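Local coordinates for protein carboxylesterase YBFK (Bacillus subtilis, PDB 4CCY) that hydrolyses carboxylic esters to an alcohol and a carboxylate, as a carboxylesterase of the alpha/beta hydrolase superfamily, at residues S13-S24 against L195-W206; L130-F138 against A149-F158. One frame throughout, in Å; residues are numbered along the deposited sequence.

Contact 1: S13-S24 against L195-W206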
loop_
_atom_site.group_PDB
_atom_site.type_symbol
_atom_site.label_atom_id
_atom_site.label_comp_id
_atom_site.label_asym_id
_atom_site.label_seq_id
_atom_site.Cartn_x
_atom_site.Cartn_y
_atom_site.Cartn_z
ATOM N N SER A 13 1.672 -19.458 -15.662
ATOM C CA SER A 13 0.838 -18.462 -14.990
ATOM C C SER A 13 1.622 -17.193 -14.648
ATOM O O SER A 13 1.077 -16.083 -14.716
ATOM C CB SER A 13 0.246 -19.049 -13.710
ATOM O OG SER A 13 -0.581 -20.147 -14.004
ATOM N N GLY A 14 2.893 -17.372 -14.278
ATOM C CA GLY A 14 3.769 -16.260 -13.921
ATOM C C GLY A 14 3.971 -15.315 -15.084
ATOM O O GLY A 14 3.935 -14.085 -14.923
ATOM N N LEU A 15 4.181 -15.899 -16.263
ATOM C CA LEU A 15 4.326 -15.135 -17.491
ATOM C C LEU A 15 3.062 -14.328 -17.783
ATOM O O LEU A 15 3.135 -13.152 -18.119
ATOM C CB LEU A 15 4.649 -16.070 -18.658
ATOM C CG LEU A 15 5.093 -15.452 -19.987
ATOM C CD1 LEU A 15 6.345 -14.595 -19.836
ATOM C CD2 LEU A 15 5.303 -16.559 -21.007
ATOM N N ARG A 16 1.904 -14.964 -17.637
ATOM C CA ARG A 16 0.638 -14.293 -17.880
ATOM C C ARG A 16 0.435 -13.115 -16.919
ATOM O O ARG A 16 -0.102 -12.075 -17.317
ATOM C CB ARG A 16 -0.523 -15.284 -17.832
ATOM C CG ARG A 16 -0.701 -16.045 -19.136
ATOM C CD ARG A 16 -1.893 -16.980 -19.088
ATOM N NE ARG A 16 -1.498 -18.345 -18.745
ATOM C CZ ARG A 16 -1.856 -18.988 -17.635
ATOM N NH1 ARG A 16 -2.632 -18.401 -16.726
ATOM N NH2 ARG A 16 -1.437 -20.229 -17.433
ATOM N N PHE A 17 0.885 -13.278 -15.674
ATOM C CA PHE A 17 0.830 -12.193 -14.694
ATOM C C PHE A 17 1.758 -11.015 -15.039
ATOM O O PHE A 17 1.322 -9.859 -15.061
ATOM C CB PHE A 17 1.128 -12.689 -13.272
ATOM C CG PHE A 17 1.322 -11.574 -12.283
ATOM C CD1 PHE A 17 0.232 -10.799 -11.863
ATOM C CD2 PHE A 17 2.589 -11.269 -11.796
ATOM C CE1 PHE A 17 0.403 -9.758 -10.953
ATOM C CE2 PHE A 17 2.768 -10.226 -10.895
ATOM C CZ PHE A 17 1.673 -9.469 -10.476
ATOM N N TYR A 18 3.029 -11.322 -15.291
ATOM C CA TYR A 18 3.999 -10.327 -15.740
ATOM C C TYR A 18 3.486 -9.600 -16.985
ATOM O O TYR A 18 3.594 -8.384 -17.081
ATOM C CB TYR A 18 5.389 -10.968 -15.966
ATOM C CG TYR A 18 6.294 -10.982 -14.731
ATOM C CD1 TYR A 18 5.995 -11.776 -13.619
ATOM C CD2 TYR A 18 7.464 -10.200 -14.685
ATOM C CE1 TYR A 18 6.818 -11.782 -12.494
ATOM C CE2 TYR A 18 8.299 -10.199 -13.567
ATOM C CZ TYR A 18 7.967 -10.987 -12.470
ATOM O OH TYR A 18 8.786 -10.986 -11.354
ATOM N N GLN A 19 2.886 -10.345 -17.914
ATOM C CA GLN A 19 2.294 -9.743 -19.103
ATOM C C GLN A 19 1.149 -8.796 -18.739
ATOM O O GLN A 19 1.101 -7.673 -19.230
ATOM C CB GLN A 19 1.843 -10.809 -20.115
ATOM C CG GLN A 19 2.994 -11.444 -20.899
ATOM C CD GLN A 19 2.563 -12.629 -21.757
ATOM O OE1 GLN A 19 1.398 -13.034 -21.745
ATOM N NE2 GLN A 19 3.505 -13.186 -22.513
ATOM N N ALA A 20 0.248 -9.240 -17.864
ATOM C CA ALA A 20 -0.856 -8.396 -17.412
ATOM C C ALA A 20 -0.370 -7.117 -16.702
ATOM O O ALA A 20 -0.923 -6.042 -16.931
ATOM C CB ALA A 20 -1.823 -9.185 -16.530
ATOM N N TYR A 21 0.646 -7.251 -15.839
ATOM C CA TYR A 21 1.303 -6.123 -15.152
ATOM C C TYR A 21 1.836 -5.101 -16.165
ATOM O O TYR A 21 1.601 -3.904 -16.027
ATOM C CB TYR A 21 2.460 -6.647 -14.281
ATOM C CG TYR A 21 2.969 -5.732 -13.168
ATOM C CD1 TYR A 21 2.890 -4.331 -13.265
ATOM C CD2 TYR A 21 3.571 -6.270 -12.038
ATOM C CE1 TYR A 21 3.363 -3.510 -12.251
ATOM C CE2 TYR A 21 4.060 -5.455 -11.025
ATOM C CZ TYR A 21 3.951 -4.074 -11.137
ATOM O OH TYR A 21 4.437 -3.259 -10.147
ATOM N N ASP A 22 2.566 -5.570 -17.175
ATOM C CA ASP A 22 3.068 -4.666 -18.216
ATOM C C ASP A 22 1.931 -3.955 -18.952
ATOM O O ASP A 22 2.045 -2.769 -19.260
ATOM C CB ASP A 22 3.993 -5.398 -19.185
ATOM C CG ASP A 22 5.298 -5.827 -18.532
ATOM O OD1 ASP A 22 5.654 -5.271 -17.462
ATOM O OD2 ASP A 22 5.971 -6.722 -19.081
ATOM N N GLN A 23 0.831 -4.666 -19.208
ATOM C CA GLN A 23 -0.373 -4.037 -19.773
ATOM C C GLN A 23 -0.840 -2.908 -18.880
ATOM O O GLN A 23 -1.085 -1.805 -19.355
ATOM C CB GLN A 23 -1.550 -5.000 -19.871
ATOM C CG GLN A 23 -1.243 -6.400 -20.321
ATOM C CD GLN A 23 -1.131 -6.485 -21.806
ATOM O OE1 GLN A 23 -0.244 -5.877 -22.392
ATOM N NE2 GLN A 23 -2.026 -7.232 -22.428
ATOM N N SER A 24 -0.977 -3.207 -17.584
ATOM C CA SER A 24 -1.527 -2.246 -16.629
ATOM C C SER A 24 -0.710 -0.971 -16.624
ATOM O O SER A 24 -1.257 0.116 -16.437
ATOM C CB SER A 24 -1.590 -2.842 -15.225
ATOM O OG SER A 24 -2.602 -3.824 -15.139
ATOM N N LEU A 195 -7.814 -3.288 -17.045
ATOM C CA LEU A 195 -6.431 -3.750 -16.984
ATOM C C LEU A 195 -6.066 -4.197 -15.579
ATOM O O LEU A 195 -5.449 -5.249 -15.407
ATOM C CB LEU A 195 -5.459 -2.690 -17.508
ATOM C CG LEU A 195 -5.545 -2.414 -19.020
ATOM C CD1 LEU A 195 -4.598 -1.294 -19.421
ATOM C CD2 LEU A 195 -5.282 -3.672 -19.841
ATOM N N LEU A 196 -6.479 -3.424 -14.573
ATOM C CA LEU A 196 -6.217 -3.785 -13.179
ATOM C C LEU A 196 -6.993 -5.016 -12.727
ATOM O O LEU A 196 -6.446 -5.863 -12.025
ATOM C CB LEU A 196 -6.463 -2.616 -12.216
ATOM C CG LEU A 196 -5.221 -1.971 -11.596
ATOM C CD1 LEU A 196 -5.620 -0.939 -10.548
ATOM C CD2 LEU A 196 -4.290 -3.017 -10.980
ATOM N N GLN A 197 -8.257 -5.103 -13.139
ATOM C CA GLN A 197 -9.088 -6.284 -12.911
ATOM C C GLN A 197 -8.342 -7.527 -13.382
ATOM O O GLN A 197 -8.191 -8.501 -12.635
ATOM C CB GLN A 197 -10.407 -6.152 -13.686
ATOM C CG GLN A 197 -11.372 -7.327 -13.525
ATOM C CD GLN A 197 -12.194 -7.255 -12.251
ATOM O OE1 GLN A 197 -12.396 -6.173 -11.692
ATOM N NE2 GLN A 197 -12.675 -8.412 -11.782
ATOM N N ARG A 198 -7.838 -7.463 -14.610
ATOM C CA ARG A 198 -7.174 -8.596 -15.230
ATOM C C ARG A 198 -5.894 -8.998 -14.486
ATOM O O ARG A 198 -5.669 -10.183 -14.224
ATOM C CB ARG A 198 -6.881 -8.287 -16.703
ATOM C CG ARG A 198 -5.956 -9.287 -17.365
ATOM C CD ARG A 198 -6.736 -10.508 -17.815
ATOM N NE ARG A 198 -5.875 -11.680 -17.970
ATOM C CZ ARG A 198 -5.756 -12.641 -17.058
ATOM N NH1 ARG A 198 -6.436 -12.566 -15.917
ATOM N NH2 ARG A 198 -4.958 -13.680 -17.289
ATOM N N GLN A 199 -5.080 -7.999 -14.140
ATOM C CA GLN A 199 -3.797 -8.222 -13.489
ATOM C C GLN A 199 -3.956 -8.901 -12.132
ATOM O O GLN A 199 -3.268 -9.878 -11.838
ATOM C CB GLN A 199 -3.023 -6.909 -13.337
ATOM C CG GLN A 199 -1.679 -7.104 -12.654
ATOM C CD GLN A 199 -0.958 -5.813 -12.327
ATOM O OE1 GLN A 199 -1.112 -4.812 -13.014
ATOM N NE2 GLN A 199 -0.142 -5.842 -11.288
ATOM N N ILE A 200 -4.866 -8.378 -11.318
ATOM C CA ILE A 200 -5.136 -8.930 -9.997
ATOM C C ILE A 200 -5.624 -10.387 -10.076
ATOM O O ILE A 200 -5.177 -11.236 -9.294
ATOM C CB ILE A 200 -6.135 -8.042 -9.213
ATOM C CG1 ILE A 200 -5.504 -6.676 -8.939
ATOM C CG2 ILE A 200 -6.570 -8.717 -7.916
ATOM C CD1 ILE A 200 -6.496 -5.647 -8.456
ATOM N N VAL A 201 -6.526 -10.665 -11.020
ATOM C CA VAL A 201 -7.020 -12.028 -11.261
ATOM C C VAL A 201 -5.869 -12.951 -11.649
ATOM O O VAL A 201 -5.717 -14.023 -11.074
ATOM C CB VAL A 201 -8.155 -12.058 -12.312
ATOM C CG1 VAL A 201 -8.507 -13.488 -12.729
ATOM C CG2 VAL A 201 -9.391 -11.365 -11.766
ATOM N N ALA A 202 -5.035 -12.501 -12.585
ATOM C CA ALA A 202 -3.883 -13.280 -13.061
ATOM C C ALA A 202 -2.837 -13.460 -11.959
ATOM O O ALA A 202 -2.137 -14.472 -11.914
ATOM C CB ALA A 202 -3.268 -12.633 -14.301
ATOM N N GLY A 203 -2.741 -12.472 -11.072
ATOM C CA GLY A 203 -1.867 -12.550 -9.907
ATOM C C GLY A 203 -2.255 -13.706 -9.008
ATOM O O GLY A 203 -1.404 -14.491 -8.596
ATOM N N VAL A 204 -3.549 -13.801 -8.721
ATOM C CA VAL A 204 -4.103 -14.859 -7.897
ATOM C C VAL A 204 -4.002 -16.233 -8.595
ATOM O O VAL A 204 -3.725 -17.241 -7.949
ATOM C CB VAL A 204 -5.563 -14.530 -7.478
ATOM C CG1 VAL A 204 -6.129 -15.621 -6.585
ATOM C CG2 VAL A 204 -5.631 -13.181 -6.762
ATOM N N GLU A 205 -4.211 -16.267 -9.911
ATOM C CA GLU A 205 -4.052 -17.510 -10.684
ATOM C C GLU A 205 -2.634 -18.072 -10.615
ATOM O O GLU A 205 -2.442 -19.283 -10.605
ATOM C CB GLU A 205 -4.471 -17.310 -12.135
ATOM C CG GLU A 205 -5.981 -17.227 -12.289
ATOM C CD GLU A 205 -6.416 -16.972 -13.713
ATOM O OE1 GLU A 205 -5.782 -16.142 -14.408
ATOM O OE2 GLU A 205 -7.404 -17.604 -14.136
ATOM N N TRP A 206 -1.651 -17.180 -10.563
ATOM C CA TRP A 206 -0.262 -17.578 -10.442
ATOM C C TRP A 206 -0.023 -18.190 -9.093
ATOM O O TRP A 206 -0.081 -17.506 -8.085
ATOM C CB TRP A 206 0.657 -16.377 -10.690
ATOM C CG TRP A 206 2.137 -16.702 -10.647
ATOM C CD1 TRP A 206 2.747 -17.937 -10.854
ATOM C CD2 TRP A 206 3.244 -15.769 -10.401
ATOM N NE1 TRP A 206 4.113 -17.835 -10.740
ATOM C CE2 TRP A 206 4.477 -16.565 -10.469
ATOM C CE3 TRP A 206 3.335 -14.406 -10.128
ATOM C CZ2 TRP A 206 5.729 -15.997 -10.280
ATOM C CZ3 TRP A 206 4.606 -13.846 -9.946
ATOM C CH2 TRP A 206 5.768 -14.625 -10.007
HETATM O O HOH W 1 -1.664 -15.780 -14.463
HETATM O O HOH W 2 -0.099 -21.344 -11.087
HETATM O O HOH W 3 -3.644 -6.212 -17.182
#
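Ser24 OG donates to the side-chain oxygen of Gln199, with Ser24 OG and Gln199 OE1 2.8 Å apart; the hydroxyl lies in the amide plane on a lone pair of OE1, at a C=O...O angle of 142°. Gln199 reaches this point because its chain is fully extended, CG anti to the backbone N and chi2 also trans, so it enters the opposite helix as a knob in a hole formed by Phe17, Ala20, Tyr21 and Ser24. Ala20 CB packs there on Gln199 CA and CB. NE2 sits over one face of the Tyr21 ring, toward its rim, with Gln199 NE2 3.6 Å from Tyr21 CG and the amide and ring planes 21° apart. NE2 is also bonded to Ser66, so both ends of the amide are fixed and its rotation is set.

Phe17 lies against the Gly203 backbone, Phe17 CD1 being 3.4 Å from Gly203 CA. Trp206, the first residue to leave helical geometry, spreads its indole over Gly14: Gly14 CA stands 3.4 Å from the centroid of the five-membered ring and almost on its normal, a CH-pi contact. On the six-membered ring, Trp206 CE3 lies 3.6 Å from Phe17 CD2, and Tyr18 comes to it with a ring edge.

Two waters join the backbones, one bridging Ser13 O and Ala202 O, the other Ala20 O and Leu195 O. The helices run antiparallel at 160°; Gly14, Ala20, Ala202 and Gly203, small residues at the interface, are consistent with axes 8.4 Å apart. This antiparallel pair lays the N-terminal helix 12-24 against helix 194-205, which belongs to the insertion between strands 146-152 and 236-241, where alpha/beta hydrolases commonly carry their cap.

Contact 2: L130-F138 against A149-F158; sequences LGGSHIVNF and AVVISPAEAF
Leu130 meets Ala155 at the start of the helix, where the backbone N of Leu130 is 3.7 Å from Ala155 CB. Two residues on, the Gly132 backbone passes close to the strand, its CA 4.7 Å from that of Val151 and Gly132 O 3.9 Å from Val151 CG1. Ser133 makes the one hydrogen bond across the contact, from Ser133 OG to Ala155 O at a short 2.5 Å. The hydroxyl approaches from above the carbonyl plane, 37° out of it. With OG anti to its own carbonyl carbon (chi1 -59°), it points into the turn formed by Pro154, Ala155 and Ala157, whose CB atoms lie within 4.0 Å of Ser133 OG. An alanine here is likely to leave Ala155 O without this donor.

Further along, Ile135 slides past Val151 and rests its CG2 on Ala149 CB, 3.8 Å away. The CG2 branch of Val136 meets Val151 CG2 at 3.8 Å, the two side chains crossing at about a right angle, and it also touches CE2 of Phe158. Helix and strand run at 143° to each other, as expected of the helix and following strand in a beta-alpha-beta crossover that begins at strand 123-128. Phe224 covers Val136 and Ala157 from outside the two segments. The chemistry thus divides along the helix: branched aliphatic groups seal its later turn against the sheet, while near the probable nucleophile elbow of Ser129 a single buried hydroxyl ties the helix to the loop that carries Ala155.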
loop_
_atom_site.group_PDB
_atom_site.type_symbol
_atom_site.label_atom_id
_atom_site.label_comp_id
_atom_site.label_asym_id
_atom_site.label_seq_id
_atom_site.Cartn_x
_atom_site.Cartn_y
_atom_site.Cartn_z
ATOM N N LEU A 130 -2.520 -2.781 2.904
ATOM C CA LEU A 130 -1.229 -3.378 3.329
ATOM C C LEU A 130 -0.053 -2.391 3.393
ATOM O O LEU A 130 0.673 -2.331 4.392
ATOM C CB LEU A 130 -0.839 -4.553 2.433
ATOM C CG LEU A 130 0.488 -5.291 2.704
ATOM C CD1 LEU A 130 0.510 -5.923 4.099
ATOM C CD2 LEU A 130 0.711 -6.354 1.647
ATOM N N GLY A 131 0.165 -1.636 2.325
ATOM C CA GLY A 131 1.214 -0.626 2.351
ATOM C C GLY A 131 0.952 0.455 3.394
ATOM O O GLY A 131 1.880 1.031 3.945
ATOM N N GLY A 132 -0.316 0.750 3.648
ATOM C CA GLY A 132 -0.672 1.663 4.732
ATOM C C GLY A 132 -0.234 1.098 6.074
ATOM O O GLY A 132 0.351 1.811 6.895
ATOM N N SER A 133 -0.505 -0.188 6.303
ATOM C CA SER A 133 -0.058 -0.857 7.536
ATOM C C SER A 133 1.460 -0.969 7.621
ATOM O O SER A 133 2.016 -0.845 8.695
ATOM C CB SER A 133 -0.736 -2.216 7.713
ATOM O OG SER A 133 -2.152 -2.035 7.756
ATOM N N HIS A 134 2.140 -1.153 6.491
ATOM C CA HIS A 134 3.614 -1.068 6.482
ATOM C C HIS A 134 4.098 0.279 6.967
ATOM O O HIS A 134 5.068 0.378 7.743
ATOM C CB HIS A 134 4.174 -1.357 5.094
ATOM C CG HIS A 134 4.341 -2.823 4.805
ATOM N ND1 HIS A 134 5.494 -3.488 5.065
ATOM C CD2 HIS A 134 3.459 -3.753 4.277
ATOM C CE1 HIS A 134 5.349 -4.787 4.727
ATOM N NE2 HIS A 134 4.100 -4.952 4.245
ATOM N N ILE A 135 3.421 1.333 6.519
ATOM C CA ILE A 135 3.828 2.691 6.863
ATOM C C ILE A 135 3.667 2.982 8.349
ATOM O O ILE A 135 4.569 3.566 8.948
ATOM C CB ILE A 135 3.152 3.746 5.962
ATOM C CG1 ILE A 135 3.769 3.668 4.566
ATOM C CG2 ILE A 135 3.335 5.158 6.505
ATOM C CD1 ILE A 135 2.884 4.170 3.465
ATOM N N VAL A 136 2.560 2.555 8.950
ATOM C CA VAL A 136 2.368 2.737 10.388
ATOM C C VAL A 136 3.468 1.998 11.146
ATOM O O VAL A 136 4.081 2.558 12.059
ATOM C CB VAL A 136 0.985 2.268 10.865
ATOM C CG1 VAL A 136 0.831 2.488 12.367
ATOM C CG2 VAL A 136 -0.114 2.997 10.099
ATOM N N ASN A 137 3.736 0.757 10.749
ATOM C CA ASN A 137 4.819 -0.030 11.343
ATOM C C ASN A 137 6.194 0.637 11.182
ATOM O O ASN A 137 6.983 0.697 12.135
ATOM C CB ASN A 137 4.849 -1.446 10.751
ATOM C CG ASN A 137 5.868 -2.335 11.435
ATOM O OD1 ASN A 137 5.711 -2.674 12.614
ATOM N ND2 ASN A 137 6.922 -2.724 10.701
ATOM N N PHE A 138 6.466 1.139 9.974
ATOM C CA PHE A 138 7.723 1.851 9.689
ATOM C C PHE A 138 7.921 3.136 10.506
ATOM O O PHE A 138 8.983 3.335 11.095
ATOM C CB PHE A 138 7.889 2.123 8.170
ATOM C CG PHE A 138 9.276 2.590 7.791
ATOM C CD1 PHE A 138 10.365 1.744 7.923
ATOM C CD2 PHE A 138 9.492 3.893 7.327
ATOM C CE1 PHE A 138 11.649 2.172 7.592
ATOM C CE2 PHE A 138 10.767 4.328 6.992
ATOM C CZ PHE A 138 11.848 3.463 7.119
ATOM N N ALA A 149 3.679 11.119 6.816
ATOM C CA ALA A 149 3.145 9.800 6.492
ATOM C C ALA A 149 1.651 9.857 6.173
ATOM O O ALA A 149 0.882 10.461 6.919
ATOM C CB ALA A 149 3.409 8.827 7.634
ATOM N N VAL A 150 1.267 9.218 5.068
ATOM C CA VAL A 150 -0.127 9.141 4.619
ATOM C C VAL A 150 -0.596 7.688 4.608
ATOM O O VAL A 150 -0.038 6.840 3.895
ATOM C CB VAL A 150 -0.326 9.729 3.199
ATOM C CG1 VAL A 150 -1.794 9.651 2.788
ATOM C CG2 VAL A 150 0.176 11.165 3.108
ATOM N N VAL A 151 -1.637 7.411 5.381
ATOM C CA VAL A 151 -2.162 6.068 5.529
ATOM C C VAL A 151 -3.607 6.013 5.022
ATOM O O VAL A 151 -4.506 6.619 5.609
ATOM C CB VAL A 151 -2.071 5.633 7.006
ATOM C CG1 VAL A 151 -2.697 4.260 7.224
ATOM C CG2 VAL A 151 -0.616 5.654 7.473
ATOM N N ILE A 152 -3.821 5.290 3.928
ATOM C CA ILE A 152 -5.152 5.206 3.289
ATOM C C ILE A 152 -5.731 3.789 3.394
ATOM O O ILE A 152 -5.091 2.826 2.983
ATOM C CB ILE A 152 -5.126 5.653 1.794
ATOM C CG1 ILE A 152 -4.390 6.992 1.608
ATOM C CG2 ILE A 152 -6.543 5.740 1.218
ATOM C CD1 ILE A 152 -4.078 7.333 0.159
ATOM N N SER A 153 -6.934 3.684 3.961
ATOM C CA SER A 153 -7.666 2.420 4.101
ATOM C C SER A 153 -6.779 1.285 4.613
ATOM O O SER A 153 -6.669 0.233 3.961
ATOM C CB SER A 153 -8.313 2.031 2.768
ATOM O OG SER A 153 -9.131 3.094 2.299
ATOM N N PRO A 154 -6.146 1.489 5.785
ATOM C CA PRO A 154 -5.129 0.532 6.242
ATOM C C PRO A 154 -5.711 -0.866 6.496
ATOM O O PRO A 154 -6.907 -1.014 6.829
ATOM C CB PRO A 154 -4.581 1.171 7.529
ATOM C CG PRO A 154 -5.662 2.100 7.992
ATOM C CD PRO A 154 -6.340 2.597 6.744
ATOM N N ALA A 155 -4.881 -1.876 6.258
ATOM C CA ALA A 155 -5.231 -3.265 6.543
ATOM C C ALA A 155 -5.114 -3.452 8.062
ATOM O O ALA A 155 -4.000 -3.577 8.596
ATOM C CB ALA A 155 -4.290 -4.210 5.797
ATOM N N GLU A 156 -6.259 -3.436 8.746
ATOM C CA GLU A 156 -6.313 -3.349 10.214
ATOM C C GLU A 156 -5.533 -2.143 10.722
ATOM O O GLU A 156 -5.832 -1.011 10.332
ATOM C CB GLU A 156 -5.856 -4.653 10.879
ATOM C CG GLU A 156 -6.867 -5.771 10.722
ATOM C CD GLU A 156 -6.727 -6.861 11.761
ATOM O OE1 GLU A 156 -5.602 -7.076 12.261
ATOM O OE2 GLU A 156 -7.749 -7.507 12.069
ATOM N N ALA A 157 -4.542 -2.384 11.584
ATOM C CA ALA A 157 -3.718 -1.327 12.174
ATOM C C ALA A 157 -4.445 -0.542 13.266
ATOM O O ALA A 157 -3.951 -0.460 14.392
ATOM C CB ALA A 157 -3.154 -0.392 11.102
ATOM N N PHE A 158 -5.612 0.027 12.943
ATOM C CA PHE A 158 -6.369 0.821 13.925
ATOM C C PHE A 158 -7.578 0.121 14.533
ATOM O O PHE A 158 -8.033 0.509 15.607
ATOM C CB PHE A 158 -6.758 2.179 13.333
ATOM C CG PHE A 158 -5.575 2.999 12.951
ATOM C CD1 PHE A 158 -4.910 3.759 13.906
ATOM C CD2 PHE A 158 -5.078 2.961 11.646
ATOM C CE1 PHE A 158 -3.788 4.503 13.564
ATOM C CE2 PHE A 158 -3.957 3.699 11.301
ATOM C CZ PHE A 158 -3.310 4.464 12.256
#

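Overall arrangement
Contact 2 is nested, along the chain, inside the loop that contact 1 closes, yet the two do not touch: their centres are about 25 Å apart and their nearest atoms about 12 Å. Contact 2, its centre about 7 Å from that of the chain, borders the probable catalytic site; the Ala155 side chain is about 4 Å from that of Ser129 and about 6 Å from that of His273. Contact 1, about 18 Å from the chain centre, joins the N-terminal helix to the insertion between strands 146-152 and 236-241, the common cap position, with the Leu196 side chain about 12 Å from that of His273 and from a bound sodium ion.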